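Local coordinates for protein glycosyl hydrolase, family 38 (Enterococcus faecalis, PDB 5KBP) that probably hydrolyses alpha-mannosidic bonds in carbohydrates, as a metal-dependent glycoside hydrolase of family 38, at residues A[198-203]-A[209-214]; A[217-222]-A[254-259]; A[224-229]-A[267-272]; A[244-249]-A[258-263]. One frame throughout, in Å; residues are numbered along the deposited sequence.

Contact 1: residues A[198-203]-A[209-214]; sequences NEIPSE and AFWKQK
Pro201 and Phe210 mark the closest backbone approach, their CA atoms 7.3 Å apart, where the irregular run 198-203 passes alongside helical residues 209-214. Phe210 reaches across because its CG stands anti to the backbone N (chi1 179°). Its ring receives Pro201 CD over one face, 3.6 Å from the ring centroid and 20° off the normal, a CH-pi contact. Lys214 CG, one helical turn on, lies over the opposite face, so the phenyl ring is clamped between an aliphatic chain of its own helix and the proline. Ile200 meets the next aromatic: CG2 comes within 3.5 Å of Trp211 CZ2 at an oblique approach, while its CD1 sits 3.9 Å from Trp211 CH2. The indole therefore rests against both outer branches of the isoleucine. A single water supplies the polar link between the segments, lying in the indole plane at 2.9 Å from Trp211 NE1, whose hydrogen it accepts, and donating to Pro201 O at 3.0 Å; it thereby satisfies the N-H of a buried tryptophan. Ile200 also packs on Ile11 of strand 7-13 and on helix 242-252. The arrangement is a loop leading into helix 204-219 folded back on it, laid over one face of the three-stranded parallel sheet in the N-terminal domain of the family 38 enzymes.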
loop_
_atom_site.group_PDB
_atom_site.type_symbol
_atom_site.label_atom_id
_atom_site.label_comp_id
_atom_site.label_asym_id
_atom_site.label_seq_id
_atom_site.Cartn_x
_atom_site.Cartn_y
_atom_site.Cartn_z
ATOM N N ASN A 198 -26.113 23.885 5.167
ATOM C CA ASN A 198 -26.223 22.436 5.254
ATOM C C ASN A 198 -27.573 22.039 5.840
ATOM O O ASN A 198 -28.022 22.612 6.838
ATOM C CB ASN A 198 -25.088 21.866 6.104
ATOM C CG ASN A 198 -25.022 20.353 6.046
ATOM O OD1 ASN A 198 -25.247 19.751 4.997
ATOM N ND2 ASN A 198 -24.721 19.728 7.180
ATOM N N GLU A 199 -28.219 21.056 5.206
ATOM C CA GLU A 199 -29.490 20.490 5.658
ATOM C C GLU A 199 -30.550 21.584 5.830
ATOM O O GLU A 199 -30.936 21.964 6.937
ATOM C CB GLU A 199 -29.301 19.692 6.955
ATOM C CG GLU A 199 -28.225 18.624 6.862
ATOM C CD GLU A 199 -28.295 17.620 7.995
ATOM O OE1 GLU A 199 -29.421 17.258 8.401
ATOM O OE2 GLU A 199 -27.228 17.194 8.482
ATOM N N ILE A 200 -31.012 22.080 4.687
ATOM C CA ILE A 200 -32.061 23.096 4.651
ATOM C C ILE A 200 -33.392 22.434 4.991
ATOM O O ILE A 200 -33.788 21.466 4.325
ATOM C CB ILE A 200 -32.115 23.791 3.284
ATOM C CG1 ILE A 200 -30.791 24.502 2.992
ATOM C CG2 ILE A 200 -33.279 24.768 3.233
ATOM C CD1 ILE A 200 -30.718 25.114 1.611
ATOM N N PRO A 201 -34.102 22.908 6.013
ATOM C CA PRO A 201 -35.374 22.276 6.384
ATOM C C PRO A 201 -36.412 22.393 5.276
ATOM O O PRO A 201 -36.576 23.447 4.657
ATOM C CB PRO A 201 -35.805 23.052 7.633
ATOM C CG PRO A 201 -34.543 23.629 8.178
ATOM C CD PRO A 201 -33.694 23.938 6.981
ATOM N N SER A 202 -37.116 21.289 5.033
ATOM C CA SER A 202 -38.232 21.251 4.100
ATOM C C SER A 202 -39.580 21.259 4.815
ATOM O O SER A 202 -40.584 20.827 4.241
ATOM C CB SER A 202 -38.122 20.028 3.189
ATOM O OG SER A 202 -38.173 18.826 3.937
ATOM N N GLU A 203 -39.615 21.728 6.060
ATOM C CA GLU A 203 -40.847 21.888 6.815
ATOM C C GLU A 203 -40.984 23.340 7.252
ATOM O O GLU A 203 -39.987 24.022 7.509
ATOM C CB GLU A 203 -40.884 20.959 8.032
ATOM C CG GLU A 203 -40.939 19.479 7.679
ATOM C CD GLU A 203 -42.091 19.143 6.749
ATOM O OE1 GLU A 203 -41.850 18.508 5.700
ATOM O OE2 GLU A 203 -43.240 19.519 7.064
ATOM N N ALA A 209 -37.213 29.360 11.428
ATOM C CA ALA A 209 -36.115 29.570 12.367
ATOM C C ALA A 209 -34.761 29.367 11.700
ATOM O O ALA A 209 -33.775 30.004 12.090
ATOM C CB ALA A 209 -36.261 28.634 13.567
ATOM N N PHE A 210 -34.691 28.488 10.699
ATOM C CA PHE A 210 -33.436 28.266 9.989
ATOM C C PHE A 210 -33.028 29.506 9.204
ATOM O O PHE A 210 -31.939 30.056 9.406
ATOM C CB PHE A 210 -33.572 27.056 9.061
ATOM C CG PHE A 210 -32.336 26.760 8.256
ATOM C CD1 PHE A 210 -31.333 25.954 8.770
ATOM C CD2 PHE A 210 -32.188 27.268 6.975
ATOM C CE1 PHE A 210 -30.201 25.672 8.028
ATOM C CE2 PHE A 210 -31.056 26.991 6.227
ATOM C CZ PHE A 210 -30.062 26.191 6.756
ATOM N N TRP A 211 -33.901 29.970 8.308
ATOM C CA TRP A 211 -33.532 31.068 7.420
ATOM C C TRP A 211 -33.421 32.394 8.161
ATOM O O TRP A 211 -32.583 33.226 7.802
ATOM C CB TRP A 211 -34.534 31.177 6.272
ATOM C CG TRP A 211 -34.397 30.075 5.265
ATOM C CD1 TRP A 211 -35.302 29.092 4.997
ATOM C CD2 TRP A 211 -33.280 29.840 4.401
ATOM N NE1 TRP A 211 -34.820 28.261 4.014
ATOM C CE2 TRP A 211 -33.580 28.699 3.632
ATOM C CE3 TRP A 211 -32.055 30.486 4.201
ATOM C CZ2 TRP A 211 -32.700 28.191 2.677
ATOM C CZ3 TRP A 211 -31.184 29.979 3.254
ATOM C CH2 TRP A 211 -31.510 28.843 2.505
ATOM N N LYS A 212 -34.248 32.615 9.186
ATOM C CA LYS A 212 -34.122 33.845 9.966
ATOM C C LYS A 212 -32.738 33.970 10.587
ATOM O O LYS A 212 -32.239 35.086 10.775
ATOM C CB LYS A 212 -35.196 33.904 11.051
ATOM C CG LYS A 212 -36.573 34.302 10.547
ATOM C CD LYS A 212 -37.557 34.462 11.695
ATOM N N GLN A 213 -32.103 32.842 10.906
ATOM C CA GLN A 213 -30.744 32.873 11.431
ATOM C C GLN A 213 -29.715 32.900 10.308
ATOM O O GLN A 213 -28.770 33.696 10.342
ATOM C CB GLN A 213 -30.507 31.670 12.341
ATOM C CG GLN A 213 -29.106 31.611 12.929
ATOM C CD GLN A 213 -28.850 32.715 13.937
ATOM O OE1 GLN A 213 -29.708 33.028 14.763
ATOM N NE2 GLN A 213 -27.665 33.311 13.874
ATOM N N LYS A 214 -29.892 32.045 9.297
ATOM C CA LYS A 214 -28.887 31.917 8.245
ATOM C C LYS A 214 -28.805 33.173 7.387
ATOM O O LYS A 214 -27.712 33.571 6.966
ATOM C CB LYS A 214 -29.188 30.694 7.377
ATOM C CG LYS A 214 -29.156 29.371 8.128
ATOM C CD LYS A 214 -27.823 29.152 8.824
ATOM C CE LYS A 214 -27.805 27.818 9.550
ATOM N NZ LYS A 214 -26.528 27.583 10.280
HETATM O O HOH W 1 -36.536 26.077 3.321
#

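Contact 2: residues A[217-222]-A[254-259]; sequences DVERYA and PEYEFI
Glu219 and Tyr256 make the whole contact, and their backbones stay far apart: the CA atoms of the two are separated by 11.9 Å, a gap bridged by side chains arriving from opposite directions. The hydrogen bond comes first. Tyr256 OH donates to Glu219 OE1 at 2.5 Å, a very short distance that at this resolution should not be read as unusual strength. The carboxylate oxygen lies at the edge of the phenol ring, near its plane, with Tyr256 CE2 3.1 Å from Glu219 OE1, and the carboxylate plane is turned 35° from the ring. An extended chain beyond CG (chi2 171°) gives Glu219 the length to span its share of the gap. The bond ties the C-terminal part of helix 204-219 to strand 256-260, an outermost strand of a parallel sheet ordered 226-231, 7-13, 256-260, so it passes over the central strand. Electrostatics add a second anchor on that central strand, since Glu219 OE2 forms a salt bridge with Lys7 NZ; the two oxygens of one carboxylate thus serve two different strands. Tyr256 also belongs to a calcium site seen in this protein, together with Phe253, although no calcium is bound to this chain.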
loop_
_atom_site.group_PDB
_atom_site.type_symbol
_atom_site.label_atom_id
_atom_site.label_comp_id
_atom_site.label_asym_id
_atom_site.label_seq_id
_atom_site.Cartn_x
_atom_site.Cartn_y
_atom_site.Cartn_z
ATOM N N ASP A 217 -26.838 35.786 9.251
ATOM C CA ASP A 217 -25.410 35.491 9.301
ATOM C C ASP A 217 -24.716 35.902 8.009
ATOM O O ASP A 217 -23.647 36.522 8.035
ATOM C CB ASP A 217 -25.190 34.003 9.576
ATOM C CG ASP A 217 -25.665 33.587 10.956
ATOM O OD1 ASP A 217 -25.713 34.453 11.855
ATOM O OD2 ASP A 217 -25.982 32.392 11.144
ATOM N N VAL A 218 -25.316 35.569 6.864
ATOM C CA VAL A 218 -24.697 35.884 5.581
ATOM C C VAL A 218 -24.743 37.381 5.306
ATOM O O VAL A 218 -23.802 37.945 4.732
ATOM C CB VAL A 218 -25.376 35.074 4.460
ATOM C CG1 VAL A 218 -24.782 35.424 3.109
ATOM C CG2 VAL A 218 -25.223 33.594 4.729
ATOM N N GLU A 219 -25.821 38.054 5.715
ATOM C CA GLU A 219 -25.926 39.490 5.490
ATOM C C GLU A 219 -24.965 40.292 6.361
ATOM O O GLU A 219 -24.728 41.468 6.069
ATOM C CB GLU A 219 -27.363 39.956 5.731
ATOM C CG GLU A 219 -28.309 39.655 4.582
ATOM C CD GLU A 219 -29.760 39.916 4.936
ATOM O OE1 GLU A 219 -30.603 39.032 4.678
ATOM O OE2 GLU A 219 -30.056 41.002 5.479
ATOM N N ARG A 220 -24.410 39.688 7.417
ATOM C CA ARG A 220 -23.442 40.401 8.247
ATOM C C ARG A 220 -22.218 40.824 7.448
ATOM O O ARG A 220 -21.601 41.850 7.756
ATOM C CB ARG A 220 -23.013 39.534 9.436
ATOM C CG ARG A 220 -23.955 39.578 10.630
ATOM C CD ARG A 220 -23.642 38.472 11.635
ATOM N NE ARG A 220 -22.670 38.871 12.652
ATOM C CZ ARG A 220 -22.974 39.570 13.741
ATOM N NH1 ARG A 220 -24.222 39.969 13.950
ATOM N NH2 ARG A 220 -22.030 39.881 14.620
ATOM N N TYR A 221 -21.853 40.059 6.415
ATOM C CA TYR A 221 -20.635 40.328 5.664
ATOM C C TYR A 221 -20.868 40.441 4.161
ATOM O O TYR A 221 -19.898 40.454 3.399
ATOM C CB TYR A 221 -19.589 39.241 5.937
ATOM C CG TYR A 221 -19.603 38.725 7.357
ATOM C CD1 TYR A 221 -19.072 39.477 8.398
ATOM C CD2 TYR A 221 -20.145 37.483 7.657
ATOM C CE1 TYR A 221 -19.082 39.004 9.698
ATOM C CE2 TYR A 221 -20.158 37.002 8.953
ATOM C CZ TYR A 221 -19.627 37.767 9.969
ATOM O OH TYR A 221 -19.640 37.289 11.259
ATOM N N ALA A 222 -22.115 40.521 3.713
ATOM C CA ALA A 222 -22.397 40.602 2.285
ATOM C C ALA A 222 -22.183 42.030 1.795
ATOM O O ALA A 222 -22.808 42.966 2.302
ATOM C CB ALA A 222 -23.822 40.140 1.998
ATOM N N PRO A 254 -40.849 36.422 1.176
ATOM C CA PRO A 254 -41.050 37.171 -0.075
ATOM C C PRO A 254 -39.943 38.161 -0.386
ATOM O O PRO A 254 -39.786 38.536 -1.555
ATOM C CB PRO A 254 -42.387 37.894 0.155
ATOM C CG PRO A 254 -43.006 37.220 1.355
ATOM C CD PRO A 254 -41.859 36.762 2.189
ATOM N N GLU A 255 -39.179 38.604 0.611
ATOM C CA GLU A 255 -38.113 39.573 0.383
ATOM C C GLU A 255 -36.842 38.943 -0.168
ATOM O O GLU A 255 -35.866 39.664 -0.406
ATOM C CB GLU A 255 -37.797 40.320 1.682
ATOM N N TYR A 256 -36.827 37.629 -0.382
ATOM C CA TYR A 256 -35.651 36.929 -0.872
ATOM C C TYR A 256 -36.036 36.021 -2.030
ATOM O O TYR A 256 -37.163 35.526 -2.106
ATOM C CB TYR A 256 -34.989 36.102 0.239
ATOM C CG TYR A 256 -34.484 36.928 1.403
ATOM C CD1 TYR A 256 -35.330 37.285 2.446
ATOM C CD2 TYR A 256 -33.162 37.347 1.458
ATOM C CE1 TYR A 256 -34.871 38.040 3.510
ATOM C CE2 TYR A 256 -32.695 38.100 2.517
ATOM C CZ TYR A 256 -33.553 38.444 3.540
ATOM O OH TYR A 256 -33.091 39.194 4.598
ATOM N N GLU A 257 -35.083 35.811 -2.936
ATOM C CA GLU A 257 -35.242 34.898 -4.063
ATOM C C GLU A 257 -34.209 33.790 -3.920
ATOM O O GLU A 257 -33.007 34.030 -4.077
ATOM C CB GLU A 257 -35.087 35.627 -5.397
ATOM C CG GLU A 257 -35.185 34.714 -6.607
ATOM C CD GLU A 257 -35.018 35.457 -7.917
ATOM O OE1 GLU A 257 -35.281 36.677 -7.948
ATOM O OE2 GLU A 257 -34.618 34.820 -8.916
ATOM N N PHE A 258 -34.675 32.579 -3.623
ATOM C CA PHE A 258 -33.797 31.439 -3.408
ATOM C C PHE A 258 -33.604 30.683 -4.715
ATOM O O PHE A 258 -34.580 30.270 -5.352
ATOM C CB PHE A 258 -34.368 30.516 -2.332
ATOM C CG PHE A 258 -34.473 31.161 -0.981
ATOM C CD1 PHE A 258 -35.563 31.954 -0.658
ATOM C CD2 PHE A 258 -33.477 30.980 -0.034
ATOM C CE1 PHE A 258 -35.657 32.554 0.584
ATOM C CE2 PHE A 258 -33.566 31.578 1.209
ATOM C CZ PHE A 258 -34.657 32.365 1.518
ATOM N N ILE A 259 -32.345 30.501 -5.108
ATOM C CA ILE A 259 -31.992 29.900 -6.388
ATOM C C ILE A 259 -31.005 28.770 -6.134
ATOM O O ILE A 259 -29.941 28.995 -5.544
ATOM C CB ILE A 259 -31.381 30.927 -7.356
ATOM C CG1 ILE A 259 -32.272 32.165 -7.471
ATOM C CG2 ILE A 259 -31.156 30.300 -8.724
ATOM C CD1 ILE A 259 -31.668 33.275 -8.302
#

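Contact 3: residues A[224-229]-A[267-272]; sequences TNHLLM and LKAVQE
A chi1 of -56° sets the imidazole of His226 beside its own backbone N and against helical Ala269, while Val270 CG2, anti to its backbone N, is the branch that meets Thr224. This is alpha/beta packing: helix 263-270 lies against strand 226-231, an outermost strand of the parallel three-stranded sheet, with His226 and Val270 CA atoms 5.8 Å apart. Ala269 CB sits over one face of the imidazole, 4.1 Å from the ring centroid and 17° off the normal, giving a CH-pi contact displaced toward the rim. Ala269 O approaches the same ring, at 3.6 Å from His226 CD2. Rotation of the imidazole is fixed by bonds at both nitrogens, ND1 to Tyr10 OH of the neighbouring strand 7-13 and NE2 to OE2 of Glu273, the residue after 267-272; the glutamate would probably encourage a proton on NE2. The backbone enters as well, since His226 O is hydrogen-bonded to Tyr266 OH of the same helix. Ahead of the strand, Thr224 forms an ST turn: its OG1 accepts from His226 N at 3.0 Å with an N-H...O angle of 157°. That hydroxyl oxygen also meets the helix through van der Waals contact, for Val270 CG2 lies 3.5 Å from Thr224 OG1 and 3.8 Å from Thr224 CG2, the two side chains crossing at about a right angle.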
loop_
_atom_site.group_PDB
_atom_site.type_symbol
_atom_site.label_atom_id
_atom_site.label_comp_id
_atom_site.label_asym_id
_atom_site.label_seq_id
_atom_site.Cartn_x
_atom_site.Cartn_y
_atom_site.Cartn_z
ATOM N N THR A 224 -22.737 42.703 -1.446
ATOM C CA THR A 224 -23.727 42.811 -2.508
ATOM C C THR A 224 -25.045 42.223 -2.015
ATOM O O THR A 224 -25.140 41.702 -0.899
ATOM C CB THR A 224 -23.260 42.093 -3.782
ATOM O OG1 THR A 224 -23.358 40.676 -3.594
ATOM C CG2 THR A 224 -21.816 42.450 -4.101
ATOM N N ASN A 225 -26.072 42.307 -2.856
ATOM C CA ASN A 225 -27.349 41.667 -2.569
ATOM C C ASN A 225 -27.355 40.187 -2.929
ATOM O O ASN A 225 -28.417 39.556 -2.885
ATOM C CB ASN A 225 -28.479 42.386 -3.310
ATOM C CG ASN A 225 -28.681 43.805 -2.821
ATOM O OD1 ASN A 225 -28.506 44.095 -1.638
ATOM N ND2 ASN A 225 -29.049 44.698 -3.731
ATOM N N HIS A 226 -26.201 39.626 -3.281
ATOM C CA HIS A 226 -26.088 38.232 -3.686
ATOM C C HIS A 226 -25.450 37.439 -2.551
ATOM O O HIS A 226 -24.310 37.713 -2.159
ATOM C CB HIS A 226 -25.269 38.112 -4.971
ATOM C CG HIS A 226 -25.809 38.933 -6.102
ATOM N ND1 HIS A 226 -26.848 38.508 -6.902
ATOM C CD2 HIS A 226 -25.461 40.160 -6.558
ATOM C CE1 HIS A 226 -27.113 39.434 -7.805
ATOM N NE2 HIS A 226 -26.286 40.447 -7.619
ATOM N N LEU A 227 -26.187 36.463 -2.031
ATOM C CA LEU A 227 -25.805 35.725 -0.837
ATOM C C LEU A 227 -25.492 34.278 -1.195
ATOM O O LEU A 227 -26.164 33.679 -2.040
ATOM C CB LEU A 227 -26.927 35.781 0.202
ATOM C CG LEU A 227 -27.557 37.166 0.384
ATOM C CD1 LEU A 227 -28.912 37.061 1.062
ATOM C CD2 LEU A 227 -26.630 38.071 1.173
ATOM N N LEU A 228 -24.475 33.720 -0.543
ATOM C CA LEU A 228 -23.992 32.374 -0.829
ATOM C C LEU A 228 -24.324 31.454 0.340
ATOM O O LEU A 228 -23.874 31.691 1.467
ATOM C CB LEU A 228 -22.486 32.380 -1.096
ATOM C CG LEU A 228 -21.853 31.037 -1.471
ATOM C CD1 LEU A 228 -22.340 30.560 -2.829
ATOM C CD2 LEU A 228 -20.335 31.128 -1.450
ATOM N N MET A 229 -25.108 30.414 0.069
ATOM C CA MET A 229 -25.417 29.370 1.039
ATOM C C MET A 229 -24.780 28.072 0.560
ATOM O O MET A 229 -25.146 27.553 -0.499
ATOM C CB MET A 229 -26.926 29.197 1.211
ATOM C CG MET A 229 -27.657 30.438 1.691
ATOM S SD MET A 229 -27.132 30.998 3.320
ATOM C CE MET A 229 -27.469 29.540 4.303
ATOM N N LEU A 267 -20.355 33.698 -9.049
ATOM C CA LEU A 267 -19.193 34.560 -9.252
ATOM C C LEU A 267 -19.474 35.643 -10.286
ATOM O O LEU A 267 -19.041 36.790 -10.125
ATOM C CB LEU A 267 -17.985 33.721 -9.672
ATOM C CG LEU A 267 -17.283 32.933 -8.564
ATOM C CD1 LEU A 267 -16.254 31.981 -9.149
ATOM C CD2 LEU A 267 -16.635 33.885 -7.573
ATOM N N LYS A 268 -20.193 35.298 -11.356
ATOM C CA LYS A 268 -20.532 36.294 -12.366
ATOM C C LYS A 268 -21.450 37.368 -11.794
ATOM O O LYS A 268 -21.316 38.552 -12.126
ATOM C CB LYS A 268 -21.186 35.614 -13.569
ATOM C CG LYS A 268 -21.698 36.576 -14.629
ATOM C CD LYS A 268 -22.634 35.873 -15.600
ATOM C CE LYS A 268 -23.354 36.865 -16.499
ATOM N NZ LYS A 268 -24.475 36.223 -17.240
ATOM N N ALA A 269 -22.377 36.976 -10.917
ATOM C CA ALA A 269 -23.365 37.919 -10.401
ATOM C C ALA A 269 -22.789 38.809 -9.305
ATOM O O ALA A 269 -23.074 40.012 -9.271
ATOM C CB ALA A 269 -24.587 37.163 -9.880
ATOM N N VAL A 270 -21.982 38.247 -8.403
ATOM C CA VAL A 270 -21.520 39.020 -7.252
ATOM C C VAL A 270 -20.452 40.026 -7.669
ATOM O O VAL A 270 -20.409 41.150 -7.154
ATOM C CB VAL A 270 -21.025 38.080 -6.134
ATOM C CG1 VAL A 270 -19.835 37.250 -6.597
ATOM C CG2 VAL A 270 -20.668 38.875 -4.888
ATOM N N GLN A 271 -19.586 39.653 -8.613
ATOM C CA GLN A 271 -18.514 40.537 -9.054
ATOM C C GLN A 271 -19.001 41.647 -9.974
ATOM O O GLN A 271 -18.238 42.578 -10.253
ATOM C CB GLN A 271 -17.423 39.728 -9.757
ATOM C CG GLN A 271 -16.716 38.728 -8.858
ATOM C CD GLN A 271 -15.733 37.857 -9.613
ATOM O OE1 GLN A 271 -14.683 38.321 -10.054
ATOM N NE2 GLN A 271 -16.076 36.583 -9.772
ATOM N N GLU A 272 -20.244 41.572 -10.448
ATOM C CA GLU A 272 -20.780 42.614 -11.315
ATOM C C GLU A 272 -21.261 43.820 -10.518
ATOM O O GLU A 272 -21.276 44.938 -11.042
ATOM C CB GLU A 272 -21.916 42.039 -12.163
ATOM C CG GLU A 272 -22.292 42.866 -13.379
ATOM C CD GLU A 272 -23.010 42.042 -14.430
ATOM O OE1 GLU A 272 -22.521 41.979 -15.577
ATOM O OE2 GLU A 272 -24.057 41.442 -14.104
#

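Contact 4: residues A[244-249]-A[258-263]; sequences KAIALA and FIHSNF
Aromatic packing comes first: Ala249 CB stands over the centre of the Phe258 ring, 3.6 Å from its centroid and 8° off the normal, an almost axial CH-pi contact. The same ring reaches past the methyl to the helix backbone, where Phe258 CE1 is 3.5 Å from Ala249 O. It also meets the indole of Trp211, with ring planes about 60° apart, so this phenylalanine is wedged among side chains of two helices. Aliphatic packing is carried by Ile246, whose two branches diverge. CG2, anti to the backbone N, touches Phe258 CB at 4.0 Å. The other branch is extended (chi2 179°), and its CD1 reaches His260 CD2 at 3.6 Å, meeting the imidazole obliquely and lying equally close to His260 CB. Polar bonds hold this imidazole from outside the contact: His260 NE2 pairs with Ser13 OG and His260 ND1 with Asn50 N. Phe258 N is likewise bonded to Asn250 OD1, one residue beyond the helical segment. In backbone terms, the axes of residues 244-249 and 258-260 approach to 8.1 Å and run nearly antiparallel, at 159°. Helix 242-252 packs on the parallel sheet through strand 256-260, the strand that follows it in the chain, an alpha/beta layer arrangement within the N-terminal domain of family 38 glycosidases.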
loop_
_atom_site.group_PDB
_atom_site.type_symbol
_atom_site.label_atom_id
_atom_site.label_comp_id
_atom_site.label_asym_id
_atom_site.label_seq_id
_atom_site.Cartn_x
_atom_site.Cartn_y
_atom_site.Cartn_z
ATOM N N LYS A 244 -37.376 20.583 -2.811
ATOM C CA LYS A 244 -38.553 20.929 -2.019
ATOM C C LYS A 244 -38.253 22.047 -1.029
ATOM O O LYS A 244 -39.056 22.974 -0.870
ATOM C CB LYS A 244 -39.067 19.690 -1.286
ATOM C CG LYS A 244 -40.246 19.946 -0.362
ATOM C CD LYS A 244 -40.659 18.670 0.350
ATOM C CE LYS A 244 -41.835 18.905 1.281
ATOM N NZ LYS A 244 -42.257 17.647 1.958
ATOM N N ALA A 245 -37.102 21.977 -0.354
ATOM C CA ALA A 245 -36.781 22.973 0.663
ATOM C C ALA A 245 -36.581 24.356 0.056
ATOM O O ALA A 245 -36.926 25.370 0.675
ATOM C CB ALA A 245 -35.537 22.546 1.437
ATOM N N ILE A 246 -36.030 24.420 -1.157
ATOM C CA ILE A 246 -35.788 25.711 -1.793
ATOM C C ILE A 246 -37.101 26.352 -2.224
ATOM O O ILE A 246 -37.287 27.568 -2.091
ATOM C CB ILE A 246 -34.813 25.543 -2.972
ATOM C CG1 ILE A 246 -33.419 25.179 -2.453
ATOM C CG2 ILE A 246 -34.757 26.805 -3.818
ATOM C CD1 ILE A 246 -32.395 24.970 -3.541
ATOM N N ALA A 247 -38.035 25.551 -2.743
ATOM C CA ALA A 247 -39.340 26.086 -3.119
ATOM C C ALA A 247 -40.113 26.568 -1.898
ATOM O O ALA A 247 -40.829 27.574 -1.966
ATOM C CB ALA A 247 -40.142 25.033 -3.882
ATOM N N LEU A 248 -39.987 25.858 -0.774
ATOM C CA LEU A 248 -40.624 26.309 0.459
ATOM C C LEU A 248 -40.049 27.641 0.922
ATOM O O LEU A 248 -40.784 28.505 1.417
ATOM C CB LEU A 248 -40.465 25.249 1.550
ATOM C CG LEU A 248 -40.913 25.642 2.960
ATOM C CD1 LEU A 248 -42.421 25.853 3.013
ATOM C CD2 LEU A 248 -40.462 24.606 3.981
ATOM N N ALA A 249 -38.736 27.828 0.766
ATOM C CA ALA A 249 -38.111 29.075 1.190
ATOM C C ALA A 249 -38.606 30.252 0.358
ATOM O O ALA A 249 -38.887 31.328 0.901
ATOM C CB ALA A 249 -36.589 28.956 1.106
ATOM N N PHE A 258 -34.675 32.579 -3.623
ATOM C CA PHE A 258 -33.797 31.439 -3.408
ATOM C C PHE A 258 -33.604 30.683 -4.715
ATOM O O PHE A 258 -34.580 30.270 -5.352
ATOM C CB PHE A 258 -34.368 30.516 -2.332
ATOM C CG PHE A 258 -34.473 31.161 -0.981
ATOM C CD1 PHE A 258 -35.563 31.954 -0.658
ATOM C CD2 PHE A 258 -33.477 30.980 -0.034
ATOM C CE1 PHE A 258 -35.657 32.554 0.584
ATOM C CE2 PHE A 258 -33.566 31.578 1.209
ATOM C CZ PHE A 258 -34.657 32.365 1.518
ATOM N N ILE A 259 -32.345 30.501 -5.108
ATOM C CA ILE A 259 -31.992 29.900 -6.388
ATOM C C ILE A 259 -31.005 28.770 -6.134
ATOM O O ILE A 259 -29.941 28.995 -5.544
ATOM C CB ILE A 259 -31.381 30.927 -7.356
ATOM C CG1 ILE A 259 -32.272 32.165 -7.471
ATOM C CG2 ILE A 259 -31.156 30.300 -8.724
ATOM C CD1 ILE A 259 -31.668 33.275 -8.302
ATOM N N HIS A 260 -31.352 27.564 -6.575
ATOM C CA HIS A 260 -30.364 26.497 -6.649
ATOM C C HIS A 260 -29.374 26.843 -7.754
ATOM O O HIS A 260 -29.751 26.927 -8.928
ATOM C CB HIS A 260 -31.035 25.152 -6.919
ATOM C CG HIS A 260 -30.238 23.975 -6.444
ATOM N ND1 HIS A 260 -30.202 22.775 -7.120
ATOM C CD2 HIS A 260 -29.451 23.817 -5.353
ATOM C CE1 HIS A 260 -29.422 21.930 -6.470
ATOM N NE2 HIS A 260 -28.955 22.536 -5.394
ATOM N N SER A 261 -28.117 27.076 -7.382
ATOM C CA SER A 261 -27.164 27.635 -8.332
ATOM C C SER A 261 -25.818 26.922 -8.294
ATOM O O SER A 261 -25.736 25.741 -7.942
ATOM C CB SER A 261 -26.976 29.130 -8.061
ATOM O OG SER A 261 -26.311 29.771 -9.137
ATOM N N ASN A 262 -24.762 27.641 -8.660
ATOM C CA ASN A 262 -23.424 27.076 -8.761
ATOM C C ASN A 262 -22.420 28.217 -8.702
ATOM O O ASN A 262 -22.779 29.392 -8.816
ATOM C CB ASN A 262 -23.260 26.257 -10.045
ATOM C CG ASN A 262 -23.703 27.017 -11.279
ATOM O OD1 ASN A 262 -22.967 27.856 -11.799
ATOM N ND2 ASN A 262 -24.907 26.725 -11.757
ATOM N N PHE A 263 -21.148 27.854 -8.530
ATOM C CA PHE A 263 -20.112 28.865 -8.347
ATOM C C PHE A 263 -19.907 29.715 -9.595
ATOM O O PHE A 263 -19.570 30.899 -9.481
ATOM C CB PHE A 263 -18.799 28.205 -7.933
ATOM C CG PHE A 263 -18.706 27.923 -6.465
ATOM C CD1 PHE A 263 -18.684 28.965 -5.554
ATOM C CD2 PHE A 263 -18.636 26.623 -5.994
ATOM C CE1 PHE A 263 -18.598 28.718 -4.201
ATOM C CE2 PHE A 263 -18.548 26.368 -4.641
ATOM C CZ PHE A 263 -18.529 27.418 -3.744
#

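Overall arrangement
All four contacts lie in the N-terminal domain of the family 38 fold and surround one parallel beta-sheet, ordered 226-231, 7-13, 256-260. Contacts 3 and 4 are buried, each packing a helix on an outermost strand mainly through CH-pi and van der Waals contact, with polar bonds to neighbours fixing their histidines. Contact 1 is partly buried and adds a bridging water; contact 2, at the surface, relies instead on one hydrogen bond. Helix 204-219 serves contacts 1 and 2, strand 256-260 contacts 2 and 4. Trp211 joins contact 1 to contact 4, its CZ3 3.5 Å from Phe258 CE2, while Val218 CG2, 3.5 Å from Met229 SD, connects the segments of contacts 2 and 3.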